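PDB 6T5K: Zn-dependent hydrolase, glyoxylase from Echinicola vietnamensis, which probably hydrolyses beta-lactam antibiotics, carbapenems among them, as a zinc-dependent class B metallo-beta-lactamase. Local coordinates for residues I60-G65 with S84-E89. Sequence-based numbering, arbitrary orientation. Where two conformers were deposited one is given.
Sequences IVISDG and SFLEEE
Leu86 reaches from the last turn of helix 76-88 to Ile60 and Ile62, two residues on the same face of strand 54-63, in the alpha-beta/beta-alpha sandwich of the metallo-beta-lactamase fold. Here a helix packs on the outer face of one sheet, and only methyl groups meet. One branch of Leu86, CD2, does the touching. From it, CG2 of Ile60 lies 4.3 Å away, and CD1 of Ile60, at the end of the longer branch, is also at 4.3 Å. The methyl therefore stands in front of the gap between the two branch ends of that isoleucine, level with them and equally far from both. Ile62 brings a single atom: its CD1 comes to 4.5 Å from the same Leu86 CD2. Chi2 of 177° stretches the Ile62 branch out with CD1 anti to CA, carrying the methyl off the sheet to the side of the leucine tip. Within the strand, Ile62 CD1 lies 4.1 Å from Ile60 CG2, so the two isoleucines offer a joined apolar surface. The backbones stay far apart, with 9.7 Å between the CA atoms of Ile60 and Leu86, and no hydrogen bond links the two segments. Leu91 touches both Ile62 and Leu86, and Val69 of the neighbouring strand also meets Leu86. Beside this contact, the Phe85 ring meets Tyr25 and, on one face, carries Glu89 CG 3.6 Å above its plane, displaced toward the rim.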
ATOM      1  N   ILE A  60       3.867   3.084   5.630  1.00 14.55           N
ATOM      2  CA  ILE A  60       5.284   3.317   5.851  1.00 15.45           C
ATOM      3  C   ILE A  60       5.737   2.321   6.901  1.00 15.44           C
ATOM      4  O   ILE A  60       5.098   2.194   7.951  1.00 16.73           O
ATOM      5  CB  ILE A  60       5.574   4.745   6.343  1.00 17.06           C
ATOM      6  CG1 ILE A  60       4.758   5.769   5.577  1.00 18.74           C
ATOM      7  CG2 ILE A  60       7.077   5.038   6.205  1.00 17.49           C
ATOM      8  CD1 ILE A  60       4.813   7.119   6.201  1.00 20.97           C
ATOM      9  N   VAL A  61       6.833   1.617   6.629  1.00 15.38           N
ATOM     10  CA  VAL A  61       7.507   0.804   7.625  1.00 15.28           C
ATOM     11  C   VAL A  61       8.775   1.539   8.007  1.00 15.32           C
ATOM     12  O   VAL A  61       9.525   1.954   7.122  1.00 15.76           O
ATOM     13  CB  VAL A  61       7.819  -0.590   7.072  1.00 17.03           C
ATOM     14  CG1 VAL A  61       8.477  -1.457   8.157  1.00 17.84           C
ATOM     15  CG2 VAL A  61       6.538  -1.202   6.531  1.00 17.68           C
ATOM     16  N   ILE A  62       8.995   1.723   9.312  1.00 16.21           N
ATOM     17  CA  ILE A  62      10.151   2.456   9.830  1.00 16.92           C
ATOM     18  C   ILE A  62      10.843   1.592  10.878  1.00 17.45           C
ATOM     19  O   ILE A  62      10.208   1.130  11.834  1.00 19.85           O
ATOM     20  CB  ILE A  62       9.753   3.820  10.424  1.00 18.50           C
ATOM     21  CG1 ILE A  62       8.989   4.652   9.390  1.00 20.74           C
ATOM     22  CG2 ILE A  62      10.991   4.575  10.887  1.00 21.39           C
ATOM     23  CD1 ILE A  62       8.479   6.012   9.896  1.00 20.35           C
ATOM     24  N   SER A  63      12.149   1.395  10.720  1.00 17.46           N
ATOM     25  CA  SER A  63      12.913   0.686  11.742  1.00 17.80           C
ATOM     26  C   SER A  63      14.355   1.143  11.646  1.00 19.16           C
ATOM     27  O   SER A  63      14.900   1.255  10.544  1.00 18.94           O
ATOM     28  CB  SER A  63      12.831  -0.838  11.546  1.00 20.27           C
ATOM     29  OG  SER A  63      13.338  -1.578  12.651  1.00 20.83           O
ATOM     30  N   ASP A  64      14.960   1.396  12.804  1.00 19.42           N
ATOM     31  CA  ASP A  64      16.377   1.724  12.888  1.00 18.61           C
ATOM     32  C   ASP A  64      16.778   2.873  11.967  1.00 18.82           C
ATOM     33  O   ASP A  64      17.830   2.840  11.327  1.00 20.55           O
ATOM     34  CB  ASP A  64      17.211   0.472  12.629  1.00 19.23           C
ATOM     35  CG  ASP A  64      16.645  -0.748  13.351  1.00 19.90           C
ATOM     36  OD1 ASP A  64      16.670  -0.757  14.609  1.00 23.50           O
ATOM     37  OD2 ASP A  64      16.144  -1.678  12.652  1.00 19.21           O
ATOM     38  N   GLY A  65      15.932   3.902  11.897  1.00 20.17           N
ATOM     39  CA  GLY A  65      16.229   5.093  11.127  1.00 21.61           C
ATOM     40  C   GLY A  65      16.054   4.951   9.643  1.00 20.80           C
ATOM     41  O   GLY A  65      16.470   5.852   8.899  1.00 22.50           O
ATOM     42  N   SER A  84       8.874  15.091   2.764  0.60 25.06           N
ATOM     43  CA  SER A  84       9.344  16.137   3.662  0.60 27.77           C
ATOM     44  C   SER A  84       9.237  15.696   5.114  0.60 27.33           C
ATOM     45  O   SER A  84      10.145  15.946   5.909  0.60 27.91           O
ATOM     46  CB  SER A  84       8.538  17.413   3.429  0.60 31.57           C
ATOM     47  OG  SER A  84       9.022  18.487   4.223  0.60 34.87           O
ATOM     48  N   PHE A  85       8.146  15.021   5.478  1.00 27.08           N
ATOM     49  CA  PHE A  85       8.014  14.543   6.840  1.00 25.06           C
ATOM     50  C   PHE A  85       9.091  13.517   7.156  1.00 23.81           C
ATOM     51  O   PHE A  85       9.726  13.571   8.213  1.00 24.88           O
ATOM     52  CB  PHE A  85       6.646  13.930   7.037  1.00 28.50           C
ATOM     53  CG  PHE A  85       6.498  13.245   8.346  1.00 29.58           C
ATOM     54  CD1 PHE A  85       6.502  13.977   9.523  1.00 31.55           C
ATOM     55  CD2 PHE A  85       6.392  11.876   8.415  1.00 30.19           C
ATOM     56  CE1 PHE A  85       6.367  13.346  10.747  1.00 31.35           C
ATOM     57  CE2 PHE A  85       6.249  11.235   9.652  1.00 31.53           C
ATOM     58  CZ  PHE A  85       6.227  11.984  10.810  1.00 31.19           C
ATOM     59  N   LEU A  86       9.292  12.552   6.261  1.00 22.17           N
ATOM     60  CA  LEU A  86      10.314  11.538   6.504  1.00 20.90           C
ATOM     61  C   LEU A  86      11.682  12.176   6.651  1.00 22.36           C
ATOM     62  O   LEU A  86      12.488  11.747   7.486  1.00 23.28           O
ATOM     63  CB  LEU A  86      10.314  10.510   5.372  1.00 21.97           C
ATOM     64  CG  LEU A  86       8.982   9.772   5.263  1.00 22.38           C
ATOM     65  CD1 LEU A  86       8.950   8.833   4.079  1.00 22.44           C
ATOM     66  CD2 LEU A  86       8.720   8.972   6.558  1.00 25.81           C
ATOM     67  N   GLU A  87      11.956  13.206   5.844  1.00 24.16           N
ATOM     68  CA  GLU A  87      13.209  13.937   5.954  1.00 26.29           C
ATOM     69  C   GLU A  87      13.303  14.696   7.270  1.00 27.10           C
ATOM     70  O   GLU A  87      14.366  14.687   7.898  1.00 28.39           O
ATOM     71  CB  GLU A  87      13.376  14.855   4.743  1.00 28.28           C
ATOM     72  CG  GLU A  87      13.523  14.070   3.406  1.00 34.43           C
ATOM     73  CD  GLU A  87      13.522  14.924   2.148  1.00 39.21           C
ATOM     74  OE1 GLU A  87      13.300  16.159   2.234  1.00 41.18           O
ATOM     75  OE2 GLU A  87      13.747  14.338   1.054  1.00 39.10           O
ATOM     76  N   GLU A  88      12.218  15.329   7.728  1.00 28.05           N
ATOM     77  CA  GLU A  88      12.325  16.017   9.012  1.00 31.63           C
ATOM     78  C   GLU A  88      12.599  15.045  10.135  1.00 30.16           C
ATOM     79  O   GLU A  88      13.241  15.413  11.136  1.00 30.27           O
ATOM     80  CB  GLU A  88      11.098  16.856   9.331  1.00 40.04           C
ATOM     81  CG  GLU A  88      10.675  17.786   8.259  0.50 49.21           C
ATOM     82  N   GLU A  89      12.085  13.817  10.003  1.00 27.15           N
ATOM     83  CA  GLU A  89      12.326  12.786  10.999  1.00 27.80           C
ATOM     84  C   GLU A  89      13.701  12.150  10.853  1.00 26.72           C
ATOM     85  O   GLU A  89      14.033  11.204  11.594  1.00 27.36           O
ATOM     86  CB  GLU A  89      11.247  11.727  10.892  1.00 28.24           C
ATOM     87  CG  GLU A  89       9.883  12.278  11.197  1.00 31.96           C
ATOM     88  CD  GLU A  89       9.730  12.626  12.657  1.00 35.90           C
ATOM     89  OE1 GLU A  89       9.920  11.745  13.506  1.00 38.20           O
ATOM     90  OE2 GLU A  89       9.454  13.797  12.978  1.00 37.71           O
TER